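Local coordinates for protein putative enoyl-CoA hydratase (Streptomyces coelicolor A3, PDB 3G64) that probably catalyses the hydration of enoyl-CoA thioesters or a related acyl-CoA reaction, as a trimeric member of the enoyl-CoA hydratase/isomerase (crotonase) family, at residues Pro115-Leu120 with Arg210-Arg215; Ala134-Val139 with Gln226-Leu231; Phe148-Val153 with Gly157-Ala162; Tyr164-Val169 with Gly173-Leu178; Pro188-Glu191 with Leu195-Glu198. One frame throughout, in Å; residues are numbered along the deposited sequence.

Contact 1. Residues Pro115-Leu120 with Arg210-Arg215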
# COMPACT_ATOMS: atom_id res chain seq x y z
N PRO A 115 -9.07 18.90 -6.38
CA PRO A 115 -8.38 18.52 -5.15
C PRO A 115 -9.11 19.05 -3.91
O PRO A 115 -9.63 20.18 -3.88
CB PRO A 115 -7.00 19.22 -5.25
CG PRO A 115 -7.04 20.05 -6.48
CD PRO A 115 -8.33 19.87 -7.20
N VAL A 116 -9.12 18.22 -2.88
CA VAL A 116 -9.71 18.59 -1.61
C VAL A 116 -8.59 18.64 -0.59
O VAL A 116 -7.76 17.72 -0.53
CB VAL A 116 -10.79 17.55 -1.21
CG1 VAL A 116 -11.28 17.79 0.23
CG2 VAL A 116 -11.95 17.61 -2.21
N ILE A 117 -8.56 19.71 0.20
CA ILE A 117 -7.50 19.92 1.18
C ILE A 117 -8.13 20.04 2.58
O ILE A 117 -9.02 20.86 2.80
CB ILE A 117 -6.75 21.24 0.84
CG1 ILE A 117 -6.16 21.14 -0.57
CG2 ILE A 117 -5.71 21.60 1.93
CD1 ILE A 117 -6.18 22.44 -1.31
N ALA A 118 -7.68 19.21 3.52
CA ALA A 118 -8.16 19.33 4.91
C ALA A 118 -7.20 20.16 5.74
O ALA A 118 -5.99 19.86 5.80
CB ALA A 118 -8.37 17.94 5.54
N ALA A 119 -7.72 21.22 6.35
CA ALA A 119 -6.92 22.13 7.16
C ALA A 119 -7.05 21.65 8.60
O ALA A 119 -8.09 21.88 9.24
CB ALA A 119 -7.45 23.58 7.03
N LEU A 120 -6.03 20.97 9.12
CA LEU A 120 -6.18 20.24 10.38
C LEU A 120 -5.48 20.89 11.57
O LEU A 120 -4.37 21.43 11.44
CB LEU A 120 -5.63 18.81 10.25
CG LEU A 120 -6.20 17.92 9.13
CD1 LEU A 120 -5.46 16.60 9.16
CD2 LEU A 120 -7.68 17.70 9.38
N ARG A 210 -5.13 27.42 2.57
CA ARG A 210 -5.59 28.39 1.59
C ARG A 210 -4.52 28.67 0.51
O ARG A 210 -4.84 28.87 -0.66
CB ARG A 210 -5.99 29.69 2.29
CG ARG A 210 -6.40 30.75 1.31
CD ARG A 210 -6.81 32.03 2.01
NE ARG A 210 -6.72 33.13 1.07
CZ ARG A 210 -6.64 34.41 1.41
NH1 ARG A 210 -6.66 34.76 2.70
NH2 ARG A 210 -6.55 35.33 0.46
N THR A 211 -3.25 28.71 0.93
CA THR A 211 -2.14 28.95 -0.01
C THR A 211 -2.02 27.75 -0.95
O THR A 211 -1.90 27.90 -2.17
CB THR A 211 -0.79 29.19 0.76
OG1 THR A 211 -0.86 30.43 1.49
CG2 THR A 211 0.40 29.24 -0.19
N LEU A 212 -2.11 26.55 -0.39
CA LEU A 212 -2.03 25.35 -1.22
C LEU A 212 -3.21 25.31 -2.21
O LEU A 212 -3.03 24.97 -3.37
CB LEU A 212 -1.98 24.08 -0.37
CG LEU A 212 -2.14 22.78 -1.17
CD1 LEU A 212 -1.02 22.61 -2.18
CD2 LEU A 212 -2.12 21.61 -0.20
N ALA A 213 -4.40 25.69 -1.75
CA ALA A 213 -5.59 25.67 -2.62
C ALA A 213 -5.40 26.59 -3.81
O ALA A 213 -5.72 26.26 -4.95
CB ALA A 213 -6.83 26.09 -1.85
N ARG A 214 -4.89 27.79 -3.52
CA ARG A 214 -4.65 28.80 -4.54
C ARG A 214 -3.54 28.35 -5.51
O ARG A 214 -3.64 28.57 -6.71
CB ARG A 214 -4.27 30.14 -3.86
CG ARG A 214 -4.04 31.28 -4.84
CD ARG A 214 -5.20 31.41 -5.83
NE ARG A 214 -6.42 31.80 -5.13
CZ ARG A 214 -7.64 31.69 -5.64
NH1 ARG A 214 -7.83 31.21 -6.86
NH2 ARG A 214 -8.69 32.07 -4.90
N ARG A 215 -2.49 27.73 -4.99
CA ARG A 215 -1.45 27.15 -5.83
C ARG A 215 -2.05 26.16 -6.83
O ARG A 215 -1.75 26.22 -8.03
CB ARG A 215 -0.38 26.47 -4.99
CG ARG A 215 0.67 25.77 -5.84
CD ARG A 215 1.80 25.13 -5.06
NE ARG A 215 2.75 24.54 -5.99
CZ ARG A 215 3.73 23.70 -5.66
NH1 ARG A 215 3.93 23.33 -4.41
NH2 ARG A 215 4.53 23.23 -6.61
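Ile117, midway along strand 116-120, meets helix 205-217 at Leu212 and Ala213 and carries the strand's whole share of the contact. Its CG1 lies anti to the carbonyl carbon (chi1 -59°), which aims the longer branch at the helix, and the terminal CD1 ends on the helix backbone, 3.5 Å from Ala213 CA. The Ala213 methyl stands beside the same carbon, with CB 3.7 Å from Ile117 CD1, so the small residue lets the isoleucine come right up to the main chain. Leu212 reaches back from the helix, its CG anti to the backbone N (chi1 170°). The two branched chains pass at a slant: Leu212 CD2 lies 4.1 Å from Ile117 CG1 and slightly farther from CG2, near the fork of the isoleucine, while Leu212 CG is 4.1 Å from Ile117 CD1. Around them, Leu212 also packs on Phe137 and Val139 of the next strand and on Leu181 of the second subunit, and Ala213 on Ala64 and Val66. No hydrogen bond joins the two segments, so this part of the helix meets strand 116-120 through buried aliphatic surface, its fit set by side-chain shape.

Contact 2. Residues Ala134-Val139 with Gln226-Leu231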
# COMPACT_ATOMS: atom_id res chain seq x y z
N ALA A 134 -9.77 11.08 3.60
CA ALA A 134 -10.27 11.02 2.23
C ALA A 134 -9.76 12.18 1.36
O ALA A 134 -9.67 12.07 0.14
CB ALA A 134 -11.80 10.97 2.21
N ALA A 135 -9.43 13.28 2.01
CA ALA A 135 -8.91 14.46 1.32
C ALA A 135 -7.66 14.11 0.53
O ALA A 135 -6.92 13.16 0.86
CB ALA A 135 -8.59 15.60 2.36
N ASP A 136 -7.41 14.85 -0.54
CA ASP A 136 -6.20 14.65 -1.30
C ASP A 136 -4.98 15.13 -0.52
O ASP A 136 -3.89 14.51 -0.60
CB ASP A 136 -6.33 15.36 -2.65
CG ASP A 136 -7.57 14.86 -3.40
OD1 ASP A 136 -7.54 13.70 -3.87
OD2 ASP A 136 -8.59 15.59 -3.46
N PHE A 137 -5.17 16.21 0.25
CA PHE A 137 -4.08 16.81 1.04
C PHE A 137 -4.53 17.02 2.48
O PHE A 137 -5.67 17.45 2.72
CB PHE A 137 -3.60 18.16 0.46
CG PHE A 137 -3.04 18.08 -0.94
CD1 PHE A 137 -1.67 17.99 -1.16
CD2 PHE A 137 -3.89 18.12 -2.04
CE1 PHE A 137 -1.16 17.93 -2.45
CE2 PHE A 137 -3.38 18.05 -3.35
CZ PHE A 137 -2.02 17.95 -3.55
N ARG A 138 -3.64 16.71 3.42
CA ARG A 138 -3.82 17.04 4.84
C ARG A 138 -2.73 18.04 5.27
O ARG A 138 -1.54 17.70 5.39
CB ARG A 138 -3.81 15.79 5.72
CG ARG A 138 -5.11 14.92 5.62
CD ARG A 138 -4.85 13.43 5.95
NE ARG A 138 -3.95 12.87 4.95
CZ ARG A 138 -4.31 12.58 3.69
NH1 ARG A 138 -3.40 12.14 2.84
NH2 ARG A 138 -5.57 12.73 3.29
N VAL A 139 -3.15 19.28 5.48
CA VAL A 139 -2.25 20.36 5.94
C VAL A 139 -2.52 20.56 7.43
O VAL A 139 -3.59 21.00 7.82
CB VAL A 139 -2.52 21.63 5.11
CG1 VAL A 139 -1.74 22.81 5.64
CG2 VAL A 139 -2.21 21.35 3.61
N GLN A 226 -7.70 15.06 -13.51
CA GLN A 226 -7.38 13.75 -14.05
C GLN A 226 -6.28 13.03 -13.27
O GLN A 226 -6.26 11.81 -13.23
CB GLN A 226 -7.03 13.82 -15.54
CG GLN A 226 -8.26 14.06 -16.43
CD GLN A 226 -9.40 13.06 -16.16
OE1 GLN A 226 -10.33 13.36 -15.42
NE2 GLN A 226 -9.30 11.87 -16.75
N THR A 227 -5.37 13.76 -12.65
CA THR A 227 -4.38 13.10 -11.79
C THR A 227 -5.10 12.41 -10.62
O THR A 227 -4.79 11.26 -10.27
CB THR A 227 -3.34 14.13 -11.22
OG1 THR A 227 -2.59 14.71 -12.30
CG2 THR A 227 -2.36 13.43 -10.26
N LYS A 228 -6.05 13.12 -10.02
CA LYS A 228 -6.80 12.59 -8.90
C LYS A 228 -7.67 11.40 -9.36
O LYS A 228 -7.72 10.36 -8.72
CB LYS A 228 -7.67 13.68 -8.29
CG LYS A 228 -8.65 13.17 -7.24
CD LYS A 228 -9.30 14.35 -6.52
CE LYS A 228 -10.37 13.87 -5.56
NZ LYS A 228 -10.83 15.01 -4.70
N ALA A 229 -8.35 11.58 -10.49
CA ALA A 229 -9.20 10.53 -11.06
C ALA A 229 -8.40 9.25 -11.33
O ALA A 229 -8.89 8.15 -11.06
CB ALA A 229 -9.90 11.03 -12.37
N LEU A 230 -7.17 9.36 -11.82
CA LEU A 230 -6.40 8.15 -12.13
C LEU A 230 -5.82 7.47 -10.89
O LEU A 230 -5.77 6.25 -10.81
CB LEU A 230 -5.31 8.42 -13.19
CG LEU A 230 -5.81 8.15 -14.63
CD1 LEU A 230 -7.11 8.90 -14.94
CD2 LEU A 230 -4.75 8.52 -15.64
N LEU A 231 -5.38 8.26 -9.91
CA LEU A 231 -4.96 7.70 -8.63
C LEU A 231 -6.10 6.88 -8.01
O LEU A 231 -5.93 5.72 -7.60
CB LEU A 231 -4.57 8.83 -7.66
CG LEU A 231 -3.16 9.37 -7.86
CD1 LEU A 231 -2.99 10.76 -7.19
CD2 LEU A 231 -2.12 8.36 -7.38
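Lys228 NZ is gripped by three oxygens: Asp136 OD2, at 2.6 Å, and the backbone carbonyls of Phe114 and Val109. The first is a salt bridge, made to the syn lone pair of OD2, on the side of the other carboxylate oxygen. To arrive there the lysine runs fully stretched from helix 221-234, CG anti to the backbone N (chi1 171°) and every later torsion extended, and it crosses the aspartate side chain at about a right angle. Its methylenes pass close to the carboxylate, with CD 3.2 Å from Asp136 OD1 and CE 3.2 Å from Asp136 OD2, so the oxygens touch the aliphatic stem as well as the ammonium group. Asp136 is shared in turn. OD1 forms a salt bridge with Arg110, and OD2 also accepts a hydrogen bond from Val116 N at the start of the neighbouring strand. Lysine and arginine together would be expected to favour the ionised carboxylate in this buried setting. Two residues on, Arg138 folds back over the same turn, and its NH2 donates to Ala135 O at 2.8 Å. That donor stands above the carbonyl plane, 41° out of it, and the N-H...O angle is 141°. Ala135 is the first residue to leave the helical conformation after helix 127-134, and strand 137-140 begins two residues later, with Asp136 in the link between. The arrangement is a buried ion-pair network at a helix-to-strand junction, through which the C-terminal helical region is tied to the central sheet of the crotonase fold.

Contact 3. Residues Phe148-Val153 with Gly157-Ala162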
# COMPACT_ATOMS: atom_id res chain seq x y z
N PHE A 148 -9.00 7.16 15.26
CA PHE A 148 -9.99 6.36 14.52
C PHE A 148 -10.72 5.52 15.52
O PHE A 148 -10.46 4.33 15.62
CB PHE A 148 -9.28 5.52 13.45
CG PHE A 148 -8.65 6.35 12.36
CD1 PHE A 148 -9.38 6.70 11.23
CD2 PHE A 148 -7.36 6.82 12.50
CE1 PHE A 148 -8.81 7.49 10.22
CE2 PHE A 148 -6.78 7.61 11.49
CZ PHE A 148 -7.51 7.94 10.35
N LEU A 149 -11.61 6.15 16.28
CA LEU A 149 -12.09 5.57 17.53
C LEU A 149 -13.47 4.87 17.45
O LEU A 149 -14.17 4.74 18.45
CB LEU A 149 -12.03 6.63 18.64
CG LEU A 149 -12.57 7.99 18.26
CD1 LEU A 149 -14.04 7.84 17.76
CD2 LEU A 149 -12.46 8.95 19.46
N PHE A 150 -13.86 4.39 16.27
CA PHE A 150 -15.12 3.65 16.15
C PHE A 150 -15.30 2.48 17.11
O PHE A 150 -16.39 2.28 17.67
CB PHE A 150 -15.27 3.18 14.69
CG PHE A 150 -15.11 4.30 13.72
CD1 PHE A 150 -16.10 5.26 13.61
CD2 PHE A 150 -13.93 4.46 13.01
CE1 PHE A 150 -15.95 6.35 12.75
CE2 PHE A 150 -13.78 5.53 12.14
CZ PHE A 150 -14.80 6.47 12.00
N THR A 151 -14.25 1.69 17.32
CA THR A 151 -14.42 0.54 18.19
C THR A 151 -14.72 0.99 19.63
O THR A 151 -15.28 0.23 20.43
CB THR A 151 -13.22 -0.41 18.18
OG1 THR A 151 -12.07 0.28 18.65
CG2 THR A 151 -12.96 -0.99 16.78
N ARG A 152 -14.35 2.23 19.98
CA ARG A 152 -14.66 2.72 21.34
C ARG A 152 -16.15 2.99 21.56
O ARG A 152 -16.57 3.19 22.72
CB ARG A 152 -13.96 4.04 21.65
CG ARG A 152 -12.54 4.03 21.28
CD ARG A 152 -11.70 3.74 22.41
NE ARG A 152 -10.33 4.13 22.08
CZ ARG A 152 -9.36 4.23 22.98
NH1 ARG A 152 -9.62 4.02 24.26
NH2 ARG A 152 -8.14 4.52 22.60
N VAL A 153 -16.94 3.04 20.48
CA VAL A 153 -18.40 3.16 20.64
C VAL A 153 -19.09 1.83 20.30
O VAL A 153 -20.31 1.76 20.23
CB VAL A 153 -19.00 4.35 19.84
CG1 VAL A 153 -18.28 5.64 20.21
CG2 VAL A 153 -18.92 4.13 18.33
N GLY A 157 -14.01 -0.49 12.89
CA GLY A 157 -13.18 0.55 12.27
C GLY A 157 -13.39 0.65 10.76
O GLY A 157 -12.90 1.56 10.11
N GLY A 158 -14.15 -0.27 10.18
CA GLY A 158 -14.49 -0.13 8.77
C GLY A 158 -15.65 0.82 8.63
O GLY A 158 -16.75 0.41 8.26
N ASP A 159 -15.46 2.07 9.02
CA ASP A 159 -16.60 2.99 9.00
C ASP A 159 -16.36 3.95 7.86
O ASP A 159 -15.26 4.53 7.76
CB ASP A 159 -16.68 3.79 10.32
CG ASP A 159 -17.94 4.67 10.41
OD1 ASP A 159 -19.01 4.16 10.71
OD2 ASP A 159 -17.85 5.90 10.20
N MSE A 160 -17.37 4.11 7.01
CA MSE A 160 -17.35 5.04 5.89
C MSE A 160 -16.05 5.03 5.06
O MSE A 160 -15.57 6.07 4.59
CB MSE A 160 -17.74 6.46 6.38
CG MSE A 160 -16.80 7.08 7.41
SE MSE A 160 -17.64 8.60 8.37
CE MSE A 160 -17.56 9.97 6.97
N GLY A 161 -15.50 3.84 4.84
CA GLY A 161 -14.34 3.70 3.98
C GLY A 161 -12.98 3.68 4.67
O GLY A 161 -11.97 3.53 4.00
N ALA A 162 -12.94 3.84 5.98
CA ALA A 162 -11.67 3.95 6.69
C ALA A 162 -10.80 2.70 6.53
O ALA A 162 -9.60 2.79 6.44
CB ALA A 162 -11.91 4.23 8.18
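Phe150 and Asp159 make the main contact between the two halves of this loop. Asp159 CB sits over the ring face, 3.5 Å from the centroid and 7° off the ring normal, a CH-pi contact. From there the carboxylate leans over the CD1-CE1 side of the ring, stacked on it with the planes 28° apart, and OD2 lies 3.2 Å from Phe150 CE1. The carboxyl group gets there because CG of Asp159 is anti to the backbone N (chi1 -175°). Its other oxygen, OD1, is held by Gln250 of the third subunit. Gly157 adds backbone beside the ring, its CA 4.0 Å from Phe150 CD2 and reached obliquely, while the methyl CG2 of Thr151 comes to 4.1 Å from Gly157 N. The hydroxyl of Thr151 is engaged elsewhere, with Met180 O. A second shell shapes both partners: Phe150 belongs to the short 3-10 segment that runs to Val153, and Asp159 begins a type I' turn closed by a hydrogen bond of 3.0 Å from Ala162 N to Asp159 O. Gly161, at the N-cap, donates its N to Asp246 of the third subunit, so the turn is held from across the interface. The loop thus joins strand 145-147 to helix 162-170, with Phe150 and Ala162 resting on Val130 of helix 127-134 and selenomethionine Met160 reaching helix 92-111.

Contact 4. Residues Tyr164-Val169 with Gly173-Leu178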
# COMPACT_ATOMS: atom_id res chain seq x y z
N TYR A 164 -10.76 0.74 4.03
CA TYR A 164 -10.24 0.73 2.66
C TYR A 164 -9.10 1.75 2.53
O TYR A 164 -7.99 1.44 2.05
CB TYR A 164 -11.36 1.06 1.67
CG TYR A 164 -10.92 1.29 0.24
CD1 TYR A 164 -10.82 0.22 -0.67
CD2 TYR A 164 -10.60 2.57 -0.21
CE1 TYR A 164 -10.41 0.43 -2.00
CE2 TYR A 164 -10.18 2.81 -1.53
CZ TYR A 164 -10.09 1.74 -2.42
OH TYR A 164 -9.68 2.00 -3.73
N LEU A 165 -9.37 2.99 2.96
CA LEU A 165 -8.36 4.03 2.74
C LEU A 165 -7.14 3.88 3.64
O LEU A 165 -6.01 4.05 3.19
CB LEU A 165 -8.97 5.40 2.98
CG LEU A 165 -9.99 5.84 1.93
CD1 LEU A 165 -10.73 7.10 2.44
CD2 LEU A 165 -9.31 6.11 0.57
N LEU A 166 -7.34 3.56 4.92
CA LEU A 166 -6.21 3.70 5.84
C LEU A 166 -5.02 2.81 5.45
O LEU A 166 -3.90 3.28 5.40
CB LEU A 166 -6.62 3.54 7.31
CG LEU A 166 -5.56 3.96 8.35
CD1 LEU A 166 -5.09 5.45 8.25
CD2 LEU A 166 -6.10 3.66 9.75
N PRO A 167 -5.26 1.52 5.18
CA PRO A 167 -4.08 0.72 4.81
C PRO A 167 -3.44 1.20 3.52
O PRO A 167 -2.24 0.91 3.32
CB PRO A 167 -4.63 -0.69 4.54
CG PRO A 167 -6.06 -0.65 4.85
CD PRO A 167 -6.48 0.71 5.33
N ARG A 168 -4.20 1.86 2.65
CA ARG A 168 -3.61 2.34 1.39
C ARG A 168 -2.79 3.62 1.59
O ARG A 168 -1.99 4.00 0.73
CB ARG A 168 -4.70 2.56 0.32
CG ARG A 168 -5.20 1.20 -0.22
CD ARG A 168 -6.53 1.33 -0.90
NE ARG A 168 -6.91 0.07 -1.55
CZ ARG A 168 -7.55 -0.94 -0.95
NH1 ARG A 168 -7.86 -0.87 0.34
NH2 ARG A 168 -7.88 -2.04 -1.66
N VAL A 169 -2.97 4.26 2.75
CA VAL A 169 -2.19 5.46 3.07
C VAL A 169 -0.98 5.10 3.94
O VAL A 169 0.13 5.55 3.67
CB VAL A 169 -3.07 6.55 3.74
CG1 VAL A 169 -2.23 7.75 4.20
CG2 VAL A 169 -4.15 7.02 2.76
N GLY A 173 -0.12 -2.80 8.63
CA GLY A 173 0.21 -3.00 10.04
C GLY A 173 -0.22 -1.80 10.88
O GLY A 173 -0.87 -1.96 11.94
N HIS A 174 0.12 -0.59 10.41
CA HIS A 174 -0.31 0.62 11.13
C HIS A 174 -1.84 0.77 11.07
O HIS A 174 -2.46 1.18 12.04
CB HIS A 174 0.32 1.88 10.52
CG HIS A 174 1.81 1.99 10.71
ND1 HIS A 174 2.43 1.76 11.92
CD2 HIS A 174 2.79 2.37 9.85
CE1 HIS A 174 3.74 1.96 11.79
NE2 HIS A 174 3.98 2.35 10.56
N ALA A 175 -2.46 0.43 9.93
CA ALA A 175 -3.91 0.62 9.84
C ALA A 175 -4.60 -0.23 10.88
O ALA A 175 -5.55 0.20 11.53
CB ALA A 175 -4.45 0.24 8.45
N THR A 176 -4.16 -1.47 11.01
CA THR A 176 -4.80 -2.37 11.96
C THR A 176 -4.70 -1.81 13.39
O THR A 176 -5.64 -1.85 14.15
CB THR A 176 -4.14 -3.75 11.91
OG1 THR A 176 -4.37 -4.30 10.60
CG2 THR A 176 -4.74 -4.69 12.98
N ARG A 177 -3.53 -1.30 13.75
CA ARG A 177 -3.33 -0.78 15.10
C ARG A 177 -4.24 0.43 15.31
O ARG A 177 -4.92 0.54 16.32
CB ARG A 177 -1.84 -0.39 15.27
CG ARG A 177 -1.44 0.28 16.56
CD ARG A 177 0.10 0.40 16.62
NE ARG A 177 0.69 1.14 15.49
CZ ARG A 177 0.79 2.47 15.46
NH1 ARG A 177 0.33 3.18 16.48
NH2 ARG A 177 1.35 3.10 14.42
N LEU A 178 -4.25 1.34 14.34
CA LEU A 178 -4.99 2.58 14.51
C LEU A 178 -6.50 2.30 14.62
O LEU A 178 -7.20 2.86 15.47
CB LEU A 178 -4.73 3.48 13.31
CG LEU A 178 -3.65 4.56 13.50
CD1 LEU A 178 -2.37 3.91 13.97
CD2 LEU A 178 -3.45 5.31 12.17
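Helices 162-170 and 172-181 follow each other closely in the chain, and their facing segments meet at 136° with axes 8.1 Å apart, Pro167 and Ala175 bringing the backbones nearest. Ala175 CB packs against the proline, 3.6 Å from Pro167 N and 3.8 Å from Pro167 CD, so the methyl rests on the ring and its nitrogen. Pro167 has no N-H to give to the preceding turn, and the helix is kinked here. Leu166 covers the neighbouring side of Ala175. With CG anti to the backbone N (chi1 -168°), it sends CD2 into the angle between two residues of the second helix, 3.7 Å from Ala175 CA and 3.8 Å from Leu178 CB. Leu166 and Leu178 run at about a right angle and also touch through their CD2 methyls, 3.9 Å apart; both lean on Phe148. On another side of the first helix, Arg168 lays its guanidinium flat against the Tyr164 ring while NH1 donates to Tyr164 O at 2.9 Å. The two segments thus meet without a hydrogen bond, by apolar side chains fitted round a small alanine, whereas Arg168, turned away from this contact, bonds Glu234 O of the third subunit through NH2.

Contact 5. Residues Pro188-Glu191 with Leu195-Glu198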
# COMPACT_ATOMS: atom_id res chain seq x y z
N PRO A 188 3.74 14.05 15.18
CA PRO A 188 5.00 13.44 14.72
C PRO A 188 4.81 12.02 14.19
O PRO A 188 5.37 11.67 13.16
CB PRO A 188 5.89 13.45 15.99
CG PRO A 188 5.28 14.50 16.90
CD PRO A 188 3.78 14.42 16.61
N GLU A 189 4.02 11.21 14.88
CA GLU A 189 3.75 9.87 14.42
C GLU A 189 2.99 9.92 13.08
O GLU A 189 3.31 9.20 12.14
CB GLU A 189 2.93 9.10 15.46
CG GLU A 189 2.55 7.70 14.94
CD GLU A 189 1.76 6.87 15.93
OE1 GLU A 189 1.38 7.36 17.01
OE2 GLU A 189 1.51 5.70 15.60
N ALA A 190 1.98 10.79 13.03
CA ALA A 190 1.16 10.98 11.82
C ALA A 190 2.05 11.33 10.62
O ALA A 190 1.88 10.77 9.54
CB ALA A 190 0.10 12.07 12.05
N GLU A 191 2.99 12.24 10.83
CA GLU A 191 3.94 12.61 9.79
C GLU A 191 4.81 11.41 9.38
O GLU A 191 4.99 11.14 8.21
CB GLU A 191 4.82 13.77 10.27
CG GLU A 191 5.37 14.63 9.16
CD GLU A 191 6.44 13.93 8.34
OE1 GLU A 191 7.31 13.25 8.93
OE2 GLU A 191 6.43 14.09 7.09
N LEU A 195 0.48 10.24 7.09
CA LEU A 195 -0.83 10.91 7.17
C LEU A 195 -0.80 12.42 6.93
O LEU A 195 -1.87 13.02 6.77
CB LEU A 195 -1.48 10.69 8.52
CG LEU A 195 -2.10 9.34 8.81
CD1 LEU A 195 -2.52 9.27 10.30
CD2 LEU A 195 -3.28 9.16 7.88
N ILE A 196 0.39 13.03 6.91
CA ILE A 196 0.49 14.49 6.74
C ILE A 196 1.11 14.88 5.42
O ILE A 196 2.20 14.39 5.08
CB ILE A 196 1.38 15.11 7.84
CG1 ILE A 196 0.85 14.72 9.22
CG2 ILE A 196 1.49 16.65 7.68
CD1 ILE A 196 -0.56 15.13 9.43
N SER A 197 0.46 15.78 4.68
CA SER A 197 1.01 16.26 3.40
C SER A 197 1.92 17.48 3.60
O SER A 197 2.90 17.66 2.88
CB SER A 197 -0.13 16.63 2.45
OG SER A 197 -1.15 15.64 2.48
N GLU A 198 1.56 18.31 4.57
CA GLU A 198 2.37 19.47 4.95
C GLU A 198 2.21 19.76 6.43
O GLU A 198 1.09 19.92 6.91
CB GLU A 198 1.97 20.71 4.17
CG GLU A 198 2.78 21.94 4.61
CD GLU A 198 2.42 23.19 3.86
OE1 GLU A 198 1.66 23.11 2.87
OE2 GLU A 198 2.92 24.27 4.26
O HOH W 1 3.19 12.12 6.31
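Ile196 lies against the second half of helix 187-193, its CG1 branch set between Ala190 and Glu191. CG1 is anti to the carbonyl carbon (chi1 -55°), which brings it to 3.6 Å from Glu191 N and 3.9 Å from Ala190 CB; CD1 then turns in beside the alanine methyl. The isoleucine therefore meets backbone as much as side chain, and Glu191 contributes its main chain and CB to the contact. Leu195 takes up another flank of Ala190: the two CB atoms are 4.1 Å apart, while its isobutyl end heads for Val169 and Val170 of helix 162-170. In the backbone the chain turn is fixed by a hydrogen bond, Leu195 N to Ala190 O at 2.9 Å, fairly straight at 152°, with the donor tilted 24° from the carbonyl plane. One residue further, water 1 donates to Glu191 O at 2.8 Å and accepts from Ile196 N at 3.0 Å. Ala190, Leu195 and Ile196 all touch Phe146 of strand 145-147, giving the turn a common aromatic neighbour. The arrangement is a helix C-terminal turn: one carbonyl of the short helix is met by an N-H of the returning chain, the next is reached through a water, and the chain leads into edge strand 198-199 of the larger sheet.

All five contacts are largely buried, yet contacts 1 and 2 lie nearest the chain's centre, on neighbouring strands 116-120 and 137-140 of one sheet, paired where Leu120 N meets Val139 O. They differ sharply: aliphatic packing against helix 205-217 in the first, buried charge in the second. Contact 5 leads into the sheet's next strand: the backbone of Arg138 pairs with Ser197 and Glu198, and its side chain also bonds Leu195 O. Contacts 3 and 4 sit farther out, about 11 Å apart between centres, and both face the third subunit; contact 3 lends Phe148 to contact 4. The Arg177-Glu189 salt bridge ties contact 4 to contact 5, where a water bridges the segments.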